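Thin, isoform D (Drosophila melanogaster, PDB 6XG7) probably acts as a RING-type ubiquitin ligase in muscle, the present chain being its NHL-repeat region, a six-bladed beta-propeller that probably mediates protein-protein interaction. Local coordinates at residues Y191-N196 and R237-D242; Q244-V249 and I259-G264; Y112-Q117 and F139-G144; C156-H161 and L186-Y191. All blocks are in the same frame, centred on the assembly; numbering follows the deposited sequence.

Contact 1: Y191-N196 and R237-D242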
loop_
_atom_site.group_PDB
_atom_site.type_symbol
_atom_site.label_atom_id
_atom_site.label_comp_id
_atom_site.label_asym_id
_atom_site.label_seq_id
_atom_site.Cartn_x
_atom_site.Cartn_y
_atom_site.Cartn_z
ATOM N N TYR A 191 1.025 5.691 1.589
ATOM C CA TYR A 191 0.385 4.408 1.812
ATOM C C TYR A 191 -0.189 4.307 3.218
ATOM O O TYR A 191 0.091 5.128 4.103
ATOM C CB TYR A 191 1.360 3.265 1.501
ATOM C CG TYR A 191 1.706 3.132 0.034
ATOM C CD1 TYR A 191 0.908 2.384 -0.820
ATOM C CD2 TYR A 191 2.844 3.738 -0.503
ATOM C CE1 TYR A 191 1.225 2.244 -2.161
ATOM C CE2 TYR A 191 3.166 3.605 -1.855
ATOM C CZ TYR A 191 2.353 2.852 -2.675
ATOM O OH TYR A 191 2.644 2.689 -4.016
ATOM N N ILE A 192 -1.028 3.287 3.403
ATOM C CA ILE A 192 -1.882 3.197 4.578
ATOM C C ILE A 192 -2.221 1.744 4.875
ATOM O O ILE A 192 -2.345 0.907 3.977
ATOM C CB ILE A 192 -3.150 4.072 4.364
ATOM C CG1 ILE A 192 -4.021 4.174 5.613
ATOM C CG2 ILE A 192 -3.962 3.563 3.158
ATOM C CD1 ILE A 192 -5.032 5.314 5.470
ATOM N N ALA A 193 -2.420 1.456 6.157
ATOM C CA ALA A 193 -2.849 0.146 6.623
ATOM C C ALA A 193 -3.704 0.363 7.861
ATOM O O ALA A 193 -3.543 1.351 8.572
ATOM C CB ALA A 193 -1.659 -0.755 6.956
ATOM N N VAL A 194 -4.626 -0.552 8.113
ATOM C CA VAL A 194 -5.475 -0.495 9.297
ATOM C C VAL A 194 -5.362 -1.826 10.033
ATOM O O VAL A 194 -5.565 -2.891 9.440
ATOM C CB VAL A 194 -6.942 -0.179 8.950
ATOM C CG1 VAL A 194 -7.793 -0.157 10.209
ATOM C CG2 VAL A 194 -7.049 1.161 8.267
ATOM N N SER A 195 -5.038 -1.759 11.321
ATOM C CA SER A 195 -4.810 -2.941 12.137
ATOM C C SER A 195 -6.126 -3.521 12.674
ATOM O O SER A 195 -7.177 -2.872 12.667
ATOM C CB SER A 195 -3.916 -2.581 13.321
ATOM O OG SER A 195 -4.605 -1.713 14.196
ATOM N N ASN A 196 -6.043 -4.758 13.184
ATOM C CA ASN A 196 -7.168 -5.372 13.890
ATOM C C ASN A 196 -7.556 -4.591 15.138
ATOM O O ASN A 196 -8.697 -4.696 15.612
ATOM C CB ASN A 196 -6.808 -6.804 14.300
ATOM C CG ASN A 196 -7.083 -7.802 13.209
ATOM O OD1 ASN A 196 -8.048 -7.663 12.460
ATOM N ND2 ASN A 196 -6.243 -8.823 13.113
ATOM N N ARG A 237 7.447 4.542 1.950
ATOM C CA ARG A 237 6.334 4.352 1.019
ATOM C C ARG A 237 5.391 3.282 1.565
ATOM O O ARG A 237 4.639 3.553 2.499
ATOM C CB ARG A 237 6.861 4.063 -0.401
ATOM C CG ARG A 237 7.548 5.261 -1.028
ATOM C CD ARG A 237 6.714 5.838 -2.136
ATOM N NE ARG A 237 7.146 7.188 -2.456
ATOM C CZ ARG A 237 6.952 7.786 -3.621
ATOM N NH1 ARG A 237 6.327 7.154 -4.616
ATOM N NH2 ARG A 237 7.387 9.023 -3.786
ATOM N N GLY A 238 5.401 2.081 0.999
ATOM C CA GLY A 238 4.425 1.082 1.401
ATOM C C GLY A 238 4.451 0.782 2.890
ATOM O O GLY A 238 5.500 0.778 3.536
ATOM N N VAL A 239 3.265 0.532 3.432
ATOM C CA VAL A 239 3.118 0.047 4.794
ATOM C C VAL A 239 2.107 -1.090 4.807
ATOM O O VAL A 239 1.143 -1.106 4.035
ATOM C CB VAL A 239 2.710 1.130 5.817
ATOM C CG1 VAL A 239 3.804 2.130 6.024
ATOM C CG2 VAL A 239 1.411 1.814 5.424
ATOM N N ALA A 240 2.331 -2.046 5.706
ATOM C CA ALA A 240 1.399 -3.144 5.894
ATOM C C ALA A 240 1.417 -3.537 7.360
ATOM O O ALA A 240 2.349 -3.207 8.101
ATOM C CB ALA A 240 1.768 -4.359 5.036
ATOM N N VAL A 241 0.380 -4.244 7.777
ATOM C CA VAL A 241 0.261 -4.724 9.147
ATOM C C VAL A 241 -0.245 -6.158 9.099
ATOM O O VAL A 241 -1.110 -6.486 8.281
ATOM C CB VAL A 241 -0.667 -3.790 9.963
ATOM C CG1 VAL A 241 -2.113 -3.846 9.466
ATOM C CG2 VAL A 241 -0.576 -4.088 11.444
ATOM N N ASP A 242 0.297 -7.028 9.967
ATOM C CA ASP A 242 -0.184 -8.401 10.050
ATOM C C ASP A 242 -1.283 -8.509 11.109
ATOM O O ASP A 242 -1.700 -7.522 11.714
ATOM C CB ASP A 242 0.956 -9.406 10.222
ATOM C CG ASP A 242 1.456 -9.539 11.639
ATOM O OD1 ASP A 242 0.951 -8.888 12.582
ATOM O OD2 ASP A 242 2.403 -10.340 11.813
HETATM O O HOH W 1 -1.515 -2.338 3.669
HETATM O O HOH W 2 -3.552 -5.981 13.008
#

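Contact 2: Q244-V249 and I259-G264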
loop_
_atom_site.group_PDB
_atom_site.type_symbol
_atom_site.label_atom_id
_atom_site.label_comp_id
_atom_site.label_asym_id
_atom_site.label_seq_id
_atom_site.Cartn_x
_atom_site.Cartn_y
_atom_site.Cartn_z
ATOM N N GLN A 244 -1.435 -9.635 14.063
ATOM C CA GLN A 244 -1.091 -9.317 15.440
ATOM C C GLN A 244 -0.599 -7.895 15.617
ATOM O O GLN A 244 -0.318 -7.487 16.747
ATOM C CB GLN A 244 -0.038 -10.285 15.960
ATOM C CG GLN A 244 -0.570 -11.702 16.052
ATOM C CD GLN A 244 0.477 -12.668 16.509
ATOM O OE1 GLN A 244 1.234 -13.203 15.702
ATOM N NE2 GLN A 244 0.551 -12.886 17.812
ATOM N N GLY A 245 -0.464 -7.143 14.540
ATOM C CA GLY A 245 -0.054 -5.767 14.646
ATOM C C GLY A 245 1.382 -5.473 14.291
ATOM O O GLY A 245 1.792 -4.317 14.403
ATOM N N TYR A 246 2.161 -6.464 13.857
ATOM C CA TYR A 246 3.499 -6.169 13.351
ATOM C C TYR A 246 3.360 -5.260 12.135
ATOM O O TYR A 246 2.443 -5.418 11.325
ATOM C CB TYR A 246 4.252 -7.449 12.969
ATOM C CG TYR A 246 4.707 -8.296 14.141
ATOM C CD1 TYR A 246 3.878 -9.261 14.685
ATOM C CD2 TYR A 246 5.966 -8.141 14.695
ATOM C CE1 TYR A 246 4.287 -10.045 15.757
ATOM C CE2 TYR A 246 6.372 -8.906 15.767
ATOM C CZ TYR A 246 5.529 -9.861 16.292
ATOM O OH TYR A 246 5.937 -10.637 17.355
ATOM N N ILE A 247 4.277 -4.303 12.016
ATOM C CA ILE A 247 4.225 -3.261 10.996
ATOM C C ILE A 247 5.421 -3.407 10.064
ATOM O O ILE A 247 6.557 -3.579 10.523
ATOM C CB ILE A 247 4.205 -1.855 11.622
ATOM C CG1 ILE A 247 2.983 -1.690 12.531
ATOM C CG2 ILE A 247 4.192 -0.778 10.552
ATOM C CD1 ILE A 247 3.003 -0.423 13.386
ATOM N N PHE A 248 5.156 -3.330 8.762
ATOM C CA PHE A 248 6.144 -3.505 7.712
ATOM C C PHE A 248 6.201 -2.216 6.919
ATOM O O PHE A 248 5.164 -1.710 6.488
ATOM C CB PHE A 248 5.747 -4.656 6.793
ATOM C CG PHE A 248 5.521 -5.939 7.527
ATOM C CD1 PHE A 248 4.330 -6.160 8.190
ATOM C CD2 PHE A 248 6.523 -6.881 7.642
ATOM C CE1 PHE A 248 4.124 -7.307 8.898
ATOM C CE2 PHE A 248 6.322 -8.035 8.355
ATOM C CZ PHE A 248 5.120 -8.240 8.994
ATOM N N VAL A 249 7.407 -1.684 6.734
ATOM C CA VAL A 249 7.580 -0.412 6.047
ATOM C C VAL A 249 8.565 -0.591 4.904
ATOM O O VAL A 249 9.694 -1.055 5.114
ATOM C CB VAL A 249 8.072 0.703 6.993
ATOM C CG1 VAL A 249 8.215 2.004 6.246
ATOM C CG2 VAL A 249 7.119 0.894 8.167
ATOM N N ILE A 259 10.780 -3.948 9.764
ATOM C CA ILE A 259 9.694 -4.596 10.485
ATOM C C ILE A 259 9.734 -4.100 11.917
ATOM O O ILE A 259 10.811 -4.021 12.519
ATOM C CB ILE A 259 9.846 -6.130 10.465
ATOM C CG1 ILE A 259 10.092 -6.625 9.037
ATOM C CG2 ILE A 259 8.611 -6.795 11.100
ATOM C CD1 ILE A 259 10.341 -8.148 8.954
ATOM N N PHE A 260 8.554 -3.796 12.465
ATOM C CA PHE A 260 8.398 -3.299 13.824
ATOM C C PHE A 260 7.451 -4.208 14.584
ATOM O O PHE A 260 6.490 -4.738 14.010
ATOM C CB PHE A 260 7.835 -1.870 13.803
ATOM C CG PHE A 260 8.756 -0.909 13.128
ATOM C CD1 PHE A 260 8.743 -0.777 11.748
ATOM C CD2 PHE A 260 9.689 -0.194 13.863
ATOM C CE1 PHE A 260 9.626 0.063 11.115
ATOM C CE2 PHE A 260 10.584 0.642 13.234
ATOM C CZ PHE A 260 10.560 0.766 11.852
ATOM N N ASN A 261 7.736 -4.389 15.873
ATOM C CA ASN A 261 6.801 -5.044 16.761
ATOM C C ASN A 261 5.527 -4.210 16.865
ATOM O O ASN A 261 5.528 -3.029 16.520
ATOM C CB ASN A 261 7.434 -5.183 18.137
ATOM C CG ASN A 261 8.690 -6.014 18.102
ATOM O OD1 ASN A 261 8.649 -7.190 17.738
ATOM N ND2 ASN A 261 9.820 -5.409 18.463
ATOM N N PRO A 262 4.427 -4.800 17.352
ATOM C CA PRO A 262 3.171 -4.037 17.402
ATOM C C PRO A 262 3.263 -2.768 18.227
ATOM O O PRO A 262 2.542 -1.807 17.932
ATOM C CB PRO A 262 2.154 -5.041 17.965
ATOM C CG PRO A 262 2.701 -6.363 17.559
ATOM C CD PRO A 262 4.208 -6.218 17.678
ATOM N N ASP A 263 4.153 -2.718 19.220
ATOM C CA ASP A 263 4.332 -1.508 20.018
ATOM C C ASP A 263 5.195 -0.448 19.331
ATOM O O ASP A 263 5.513 0.567 19.960
ATOM C CB ASP A 263 4.897 -1.839 21.403
ATOM C CG ASP A 263 6.305 -2.398 21.362
ATOM O OD1 ASP A 263 6.947 -2.364 20.298
ATOM O OD2 ASP A 263 6.780 -2.863 22.430
ATOM N N GLY A 264 5.571 -0.654 18.072
ATOM C CA GLY A 264 6.352 0.314 17.334
ATOM C C GLY A 264 7.853 0.184 17.466
ATOM O O GLY A 264 8.583 0.942 16.813
HETATM O O HOH W 3 0.521 -2.349 15.857
HETATM O O HOH W 4 7.411 -9.059 19.090
#

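Contact 3: Y112-Q117 and F139-G144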
loop_
_atom_site.group_PDB
_atom_site.type_symbol
_atom_site.label_atom_id
_atom_site.label_comp_id
_atom_site.label_asym_id
_atom_site.label_seq_id
_atom_site.Cartn_x
_atom_site.Cartn_y
_atom_site.Cartn_z
ATOM N N TYR A 112 -4.734 9.398 -11.385
ATOM C CA TYR A 112 -4.889 10.556 -12.273
ATOM C C TYR A 112 -6.338 10.810 -12.677
ATOM O O TYR A 112 -6.622 11.838 -13.308
ATOM C CB TYR A 112 -4.005 10.426 -13.511
ATOM C CG TYR A 112 -2.526 10.728 -13.325
ATOM C CD1 TYR A 112 -2.052 11.681 -12.417
ATOM C CD2 TYR A 112 -1.598 10.071 -14.115
ATOM C CE1 TYR A 112 -0.673 11.946 -12.297
ATOM C CE2 TYR A 112 -0.250 10.324 -14.008
ATOM C CZ TYR A 112 0.209 11.250 -13.102
ATOM O OH TYR A 112 1.561 11.464 -13.050
ATOM N N ASN A 113 -7.262 9.935 -12.302
ATOM C CA ASN A 113 -8.677 10.245 -12.381
ATOM C C ASN A 113 -9.243 10.737 -11.056
ATOM O O ASN A 113 -10.436 11.032 -10.979
ATOM C CB ASN A 113 -9.460 9.032 -12.875
ATOM C CG ASN A 113 -9.174 8.719 -14.325
ATOM O OD1 ASN A 113 -9.074 9.624 -15.172
ATOM N ND2 ASN A 113 -9.048 7.444 -14.633
ATOM N N HIS A 114 -8.419 10.819 -10.013
ATOM C CA HIS A 114 -8.824 11.394 -8.732
ATOM C C HIS A 114 -10.114 10.764 -8.227
ATOM O O HIS A 114 -11.054 11.443 -7.798
ATOM C CB HIS A 114 -8.906 12.912 -8.812
ATOM C CG HIS A 114 -7.635 13.515 -9.304
ATOM N ND1 HIS A 114 -6.582 13.822 -8.470
ATOM C CD2 HIS A 114 -7.229 13.817 -10.560
ATOM C CE1 HIS A 114 -5.588 14.308 -9.193
ATOM N NE2 HIS A 114 -5.958 14.317 -10.463
ATOM N N ARG A 115 -10.130 9.433 -8.211
ATOM C CA ARG A 115 -11.304 8.689 -7.783
ATOM C C ARG A 115 -10.866 7.329 -7.259
ATOM O O ARG A 115 -9.746 6.872 -7.499
ATOM C CB ARG A 115 -12.310 8.518 -8.936
ATOM C CG ARG A 115 -11.779 7.634 -10.045
ATOM C CD ARG A 115 -12.708 7.560 -11.251
ATOM N NE ARG A 115 -12.126 6.776 -12.342
ATOM C CZ ARG A 115 -12.730 6.524 -13.499
ATOM N NH1 ARG A 115 -13.971 6.938 -13.708
ATOM N NH2 ARG A 115 -12.085 5.841 -14.438
ATOM N N ILE A 116 -11.792 6.680 -6.563
ATOM C CA ILE A 116 -11.685 5.290 -6.138
ATOM C C ILE A 116 -12.648 4.465 -6.980
ATOM O O ILE A 116 -13.777 4.902 -7.245
ATOM C CB ILE A 116 -12.059 5.147 -4.646
ATOM C CG1 ILE A 116 -11.221 6.069 -3.749
ATOM C CG2 ILE A 116 -11.936 3.683 -4.211
ATOM C CD1 ILE A 116 -9.744 5.930 -3.900
ATOM N N GLN A 117 -12.225 3.259 -7.356
ATOM C CA GLN A 117 -13.114 2.303 -8.006
ATOM C C GLN A 117 -13.195 1.018 -7.191
ATOM O O GLN A 117 -12.207 0.569 -6.606
ATOM C CB GLN A 117 -12.685 1.994 -9.446
ATOM C CG GLN A 117 -12.739 3.192 -10.359
ATOM C CD GLN A 117 -12.585 2.813 -11.811
ATOM O OE1 GLN A 117 -13.369 2.038 -12.352
ATOM N NE2 GLN A 117 -11.552 3.336 -12.444
ATOM N N PHE A 139 -10.641 14.337 -4.184
ATOM C CA PHE A 139 -9.246 13.982 -3.980
ATOM C C PHE A 139 -8.315 14.842 -4.824
ATOM O O PHE A 139 -8.661 15.329 -5.906
ATOM C CB PHE A 139 -8.965 12.528 -4.378
ATOM C CG PHE A 139 -9.852 11.517 -3.708
ATOM C CD1 PHE A 139 -9.621 11.158 -2.404
ATOM C CD2 PHE A 139 -10.892 10.919 -4.377
ATOM C CE1 PHE A 139 -10.416 10.214 -1.764
ATOM C CE2 PHE A 139 -11.690 9.979 -3.755
ATOM C CZ PHE A 139 -11.444 9.631 -2.430
ATOM N N ASN A 140 -7.085 14.949 -4.348
ATOM C CA ASN A 140 -5.970 15.392 -5.182
ATOM C C ASN A 140 -4.913 14.303 -5.085
ATOM O O ASN A 140 -4.068 14.316 -4.189
ATOM C CB ASN A 140 -5.426 16.755 -4.768
ATOM C CG ASN A 140 -6.214 17.901 -5.359
ATOM O OD1 ASN A 140 -6.383 17.992 -6.569
ATOM N ND2 ASN A 140 -6.675 18.801 -4.501
ATOM N N TYR A 141 -4.983 13.365 -6.024
ATOM C CA TYR A 141 -4.058 12.249 -6.191
ATOM C C TYR A 141 -4.246 11.229 -5.075
ATOM O O TYR A 141 -3.387 11.082 -4.194
ATOM C CB TYR A 141 -2.594 12.697 -6.281
ATOM C CG TYR A 141 -2.398 13.760 -7.322
ATOM C CD1 TYR A 141 -2.296 13.455 -8.687
ATOM C CD2 TYR A 141 -2.336 15.089 -6.957
ATOM C CE1 TYR A 141 -2.138 14.454 -9.643
ATOM C CE2 TYR A 141 -2.197 16.089 -7.896
ATOM C CZ TYR A 141 -2.090 15.773 -9.226
ATOM O OH TYR A 141 -1.945 16.800 -10.120
ATOM N N PRO A 142 -5.357 10.501 -5.079
ATOM C CA PRO A 142 -5.485 9.391 -4.131
ATOM C C PRO A 142 -4.417 8.357 -4.431
ATOM O O PRO A 142 -4.155 8.024 -5.587
ATOM C CB PRO A 142 -6.888 8.851 -4.409
ATOM C CG PRO A 142 -7.113 9.134 -5.857
ATOM C CD PRO A 142 -6.402 10.452 -6.120
ATOM N N TRP A 143 -3.789 7.857 -3.373
ATOM C CA TRP A 143 -2.621 7.003 -3.520
ATOM C C TRP A 143 -2.876 5.666 -2.825
ATOM O O TRP A 143 -3.471 4.765 -3.419
ATOM C CB TRP A 143 -1.353 7.718 -3.042
ATOM C CG TRP A 143 -0.100 7.127 -3.649
ATOM C CD1 TRP A 143 0.482 5.930 -3.331
ATOM C CD2 TRP A 143 0.696 7.684 -4.698
ATOM N NE1 TRP A 143 1.585 5.713 -4.112
ATOM C CE2 TRP A 143 1.742 6.770 -4.956
ATOM C CE3 TRP A 143 0.630 8.859 -5.444
ATOM C CZ2 TRP A 143 2.717 6.993 -5.924
ATOM C CZ3 TRP A 143 1.615 9.086 -6.409
ATOM C CH2 TRP A 143 2.644 8.162 -6.627
ATOM N N GLY A 144 -2.480 5.513 -1.567
ATOM C CA GLY A 144 -2.767 4.281 -0.866
ATOM C C GLY A 144 -4.240 4.156 -0.512
ATOM O O GLY A 144 -4.943 5.146 -0.269
#

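Contact 4: C156-H161 and L186-Y191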
loop_
_atom_site.group_PDB
_atom_site.type_symbol
_atom_site.label_atom_id
_atom_site.label_comp_id
_atom_site.label_asym_id
_atom_site.label_seq_id
_atom_site.Cartn_x
_atom_site.Cartn_y
_atom_site.Cartn_z
ATOM N N CYS A 156 -5.462 7.431 1.376
ATOM C CA CYS A 156 -4.414 8.528 1.431
ATOM C C CYS A 156 -4.527 9.553 0.261
ATOM O O CYS A 156 -4.342 9.244 -0.926
ATOM C CB CYS A 156 -3.013 7.945 1.327
ATOM S SG CYS A 156 -2.447 7.171 2.807
ATOM N N ASP A 157 -5.037 10.711 0.613
ATOM C CA ASP A 157 -5.377 11.748 -0.364
ATOM C C ASP A 157 -4.160 12.662 -0.397
ATOM O O ASP A 157 -4.074 13.648 0.338
ATOM C CB ASP A 157 -6.637 12.448 0.138
ATOM C CG ASP A 157 -7.146 13.501 -0.800
ATOM O OD1 ASP A 157 -6.560 13.670 -1.886
ATOM O OD2 ASP A 157 -8.149 14.151 -0.426
ATOM N N LYS A 158 -3.199 12.300 -1.249
ATOM C CA LYS A 158 -1.808 12.701 -1.045
ATOM C C LYS A 158 -1.645 14.216 -1.036
ATOM O O LYS A 158 -1.060 14.777 -0.103
ATOM C CB LYS A 158 -0.927 12.068 -2.122
ATOM C CG LYS A 158 0.534 12.425 -1.965
ATOM C CD LYS A 158 1.401 11.691 -2.960
ATOM C CE LYS A 158 1.361 12.299 -4.353
ATOM N NZ LYS A 158 2.197 13.536 -4.497
ATOM N N GLU A 159 -2.109 14.893 -2.083
ATOM C CA GLU A 159 -1.867 16.332 -2.171
ATOM C C GLU A 159 -2.845 17.149 -1.339
ATOM O O GLU A 159 -2.680 18.366 -1.248
ATOM C CB GLU A 159 -1.811 16.794 -3.629
ATOM C CG GLU A 159 -0.515 16.407 -4.310
ATOM C CD GLU A 159 0.698 16.879 -3.547
ATOM O OE1 GLU A 159 0.778 18.093 -3.260
ATOM O OE2 GLU A 159 1.530 16.011 -3.189
ATOM N N ASN A 160 -3.836 16.520 -0.713
ATOM C CA ASN A 160 -4.631 17.195 0.303
ATOM C C ASN A 160 -4.140 16.895 1.716
ATOM O O ASN A 160 -4.766 17.326 2.686
ATOM C CB ASN A 160 -6.111 16.837 0.159
ATOM C CG ASN A 160 -6.740 17.432 -1.085
ATOM O OD1 ASN A 160 -6.320 18.476 -1.585
ATOM N ND2 ASN A 160 -7.752 16.755 -1.598
ATOM N N HIS A 161 -3.027 16.169 1.848
ATOM C CA HIS A 161 -2.359 15.907 3.126
ATOM C C HIS A 161 -3.326 15.355 4.173
ATOM O O HIS A 161 -3.331 15.737 5.341
ATOM C CB HIS A 161 -1.596 17.142 3.597
ATOM C CG HIS A 161 -0.691 17.700 2.540
ATOM N ND1 HIS A 161 0.407 17.012 2.065
ATOM C CD2 HIS A 161 -0.744 18.855 1.835
ATOM C CE1 HIS A 161 1.003 17.730 1.131
ATOM N NE2 HIS A 161 0.321 18.851 0.968
ATOM N N LEU A 186 0.528 15.836 8.113
ATOM C CA LEU A 186 1.079 14.943 7.110
ATOM C C LEU A 186 1.647 15.750 5.956
ATOM O O LEU A 186 1.138 16.822 5.621
ATOM C CB LEU A 186 -0.027 14.031 6.559
ATOM C CG LEU A 186 -0.756 13.127 7.561
ATOM C CD1 LEU A 186 -2.034 12.544 6.940
ATOM C CD2 LEU A 186 0.198 12.022 8.019
ATOM N N GLU A 187 2.718 15.228 5.351
ATOM C CA GLU A 187 3.333 15.832 4.170
ATOM C C GLU A 187 3.494 14.747 3.118
ATOM O O GLU A 187 4.363 13.879 3.253
ATOM C CB GLU A 187 4.683 16.468 4.506
ATOM C CG GLU A 187 4.579 17.765 5.249
ATOM C CD GLU A 187 4.057 18.886 4.376
ATOM O OE1 GLU A 187 4.078 18.771 3.125
ATOM O OE2 GLU A 187 3.616 19.894 4.951
ATOM N N HIS A 188 2.649 14.796 2.091
ATOM C CA HIS A 188 2.722 13.840 0.990
ATOM C C HIS A 188 2.571 12.405 1.489
ATOM O O HIS A 188 3.422 11.563 1.172
ATOM C CB HIS A 188 4.064 13.924 0.247
ATOM C CG HIS A 188 4.292 15.207 -0.492
ATOM N ND1 HIS A 188 4.746 15.242 -1.793
ATOM C CD2 HIS A 188 4.158 16.497 -0.106
ATOM C CE1 HIS A 188 4.872 16.497 -2.182
ATOM N NE2 HIS A 188 4.522 17.280 -1.177
ATOM N N PRO A 189 1.530 12.082 2.253
ATOM C CA PRO A 189 1.338 10.696 2.676
ATOM C C PRO A 189 1.035 9.837 1.458
ATOM O O PRO A 189 0.296 10.246 0.557
ATOM C CB PRO A 189 0.130 10.786 3.610
ATOM C CG PRO A 189 -0.678 11.939 3.017
ATOM C CD PRO A 189 0.370 12.932 2.591
ATOM N N HIS A 190 1.617 8.638 1.429
ATOM C CA HIS A 190 1.461 7.738 0.293
ATOM C C HIS A 190 0.640 6.493 0.606
ATOM O O HIS A 190 -0.321 6.220 -0.100
ATOM C CB HIS A 190 2.821 7.330 -0.293
ATOM C CG HIS A 190 3.462 8.385 -1.136
ATOM N ND1 HIS A 190 4.071 9.493 -0.596
ATOM C CD2 HIS A 190 3.571 8.516 -2.479
ATOM C CE1 HIS A 190 4.552 10.252 -1.568
ATOM N NE2 HIS A 190 4.264 9.678 -2.721
ATOM N N TYR A 191 1.025 5.691 1.589
ATOM C CA TYR A 191 0.385 4.408 1.812
ATOM C C TYR A 191 -0.189 4.307 3.218
ATOM O O TYR A 191 0.091 5.128 4.103
ATOM C CB TYR A 191 1.360 3.265 1.501
ATOM C CG TYR A 191 1.706 3.132 0.034
ATOM C CD1 TYR A 191 0.908 2.384 -0.820
ATOM C CD2 TYR A 191 2.844 3.738 -0.503
ATOM C CE1 TYR A 191 1.225 2.244 -2.161
ATOM C CE2 TYR A 191 3.166 3.605 -1.855
ATOM C CZ TYR A 191 2.353 2.852 -2.675
ATOM O OH TYR A 191 2.644 2.689 -4.016
#

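Contact 1: Y191-N196 and R237-D242
Tyr191-Val194 and Val239-Val241 run side by side in nearly the same direction, their axes 5.6 Å apart at closest approach and inclined by 9°, yet no hydrogen bond joins the two backbones. They are the innermost strands of two successive propeller blades, and side chains rather than amides fill the space between them. With CG anti to the carbonyl carbon (chi1 -68°), the Tyr191 ring is laid obliquely against the Arg237-Gly238 peptide, its CD2 3.3 Å from Arg237 C. The hydroxyl is hydrogen-bonded to Glu284, which also forms a salt bridge with Arg237. Further along, in the conformer described, the Val239 CG2 branch sits 3.5 Å from Ile192 N. Val241 pushes CG1 between the strands, 4.0 Å from Ala193 CB and 3.6 Å from Val194 O, while its CG2 meets Ser195 CB at 4.1 Å. At the far end one water accepts from Asn196 N (2.8 Å) and donates to Asp242 O (2.7 Å). Small apolar groups therefore hold the blades together at mid-strand, and polar links come from the shared Glu284, from Ser203, whose OG bonds both Tyr191 N and Arg237 O, and from water.

Contact 2: Q244-V249 and I259-G264
Ile247 and Phe260 form an antiparallel hydrogen-bonded pair, followed by the non-hydrogen-bonded pair of Phe248 with Ile259. This is the open end of a beta hairpin, strands 247-251 and 256-260, within one blade of the NHL propeller. Ile247 N donates to Phe260 O at 3.0 Å, with the donor tilted out of the carbonyl plane; Phe260 N returns a bond of 2.8 Å to Ile247 O, this time in that plane. On one face of the sheet Ile247 and Phe260 meet through their CB atoms, and Phe260 CE1 reaches obliquely to Val249 CG2. On the other, Phe248 and Ile259 lie side by side and point the same way, with Phe248 CE2 3.8 Å from Ile259 CG2; the Tyr25 ring approaches Phe248 edge-to-face. Beyond the paired residues the chains are held by a proline-tyrosine contact. Pro262 CD stands over the centre of the Tyr246 ring, 3.9 Å from the centroid and 8° off the normal, a CH-pi interaction. The same proline crowds Gly245, where a CB would be jammed against it as well as against the preceding carbonyl. Asn261 extends alongside Tyr246, its amide turned 62° from the ring, and its ND2 bonds to Ser265. One water bridges the two polar groups, donating to Asn261 OD1 at 2.6 Å and hydrogen-bonded to Tyr246 OH at 2.8 Å.

Contact 3: Y112-Q117 and F139-G144
A histidine-to-backbone hydrogen bond, backed by an aromatic pair, joins His114 to Tyr141 where the turn before strand 115-119 meets the loop entering strand 142-147. Tyr141 N donates to His114 ND1 at 3.0 Å, close to the imidazole plane. That bond fixes the rotation of the imidazole and turns its edge onto the tyrosine: CE1 lies 3.4 Å above the plane of the Tyr141 ring, in an edge-to-face pair with planes at 66°. The two segments belong to successive NHL repeats, so this is a junction between neighbouring propeller blades. Exchanging His114 for an alanine would probably leave the Tyr141 amide without its acceptor and one face of the tyrosine ring without its neighbour. At the exposed end of the contact Tyr112 CD1 meets Tyr141 CE1 edge to edge, 3.9 Å away. The buried part of the contact is apolar. Ile116, whose CG1 stands beside the backbone N (chi1 -55°), crosses Phe139 at about a right angle, CG1 to CZ 3.8 Å, and its CD1 slides past Pro142 CB at 4.1 Å.

Contact 4: C156-H161 and L186-Y191
Lys158 leans along Pro189 and His190 at a junction between two blades of the NHL propeller. Its CB and CG pass the carbonyl of Pro189, CG lying 3.3 Å from Pro189 O, a buried oxygen with no hydrogen-bond partner in the model. CD then rests over one face of the His190 ring, 3.8 Å from the centroid, a CH-pi contact; His190 ND1 itself is hydrogen-bonded to Ser205. Beyond this point the chain folds back (chi3 and chi4 both 78°), which swings NZ to Glu159 OE2 for a salt bridge of 2.9 Å. The same OE2 sits 3.5 Å above the His188 ring plane, offset toward the rim, in the conformer described. Putting a serine at Lys158 would probably leave the Glu159 carboxylate without its mate and bare the face of His190. Just before Lys158, at the end of strand 153-157, Cys156 CB touches His190 O at 3.5 Å. His161 and His188 each have an alternate position; in this pair of conformers His188 N donates to His161 ND1 at 3.2 Å, straight (179°) and in the imidazole plane.

Overall arrangement
From the N terminus, contact 3 closes the first loop, bringing Phe139-Gly144 back onto Tyr112-Gln117. Contact 4 follows with the loop from Cys156 to Tyr191, and contact 1 takes up Tyr191 again and ends at Asp242, where contact 2 soon begins. All four lie in series; none nests in or crosses another. Contacts 3, 4 and 1 each tie one blade to the next, whereas contact 2 is a hairpin within a blade. Neighbours are stitched together: Gly144 N probably bonds His190 O between contacts 3 and 4, and Ala240 O probably accepts from Phe248 N between contacts 1 and 2. Contacts 2 and 3 lie on opposite sides of the chain's centre, their centres about 27 Å apart.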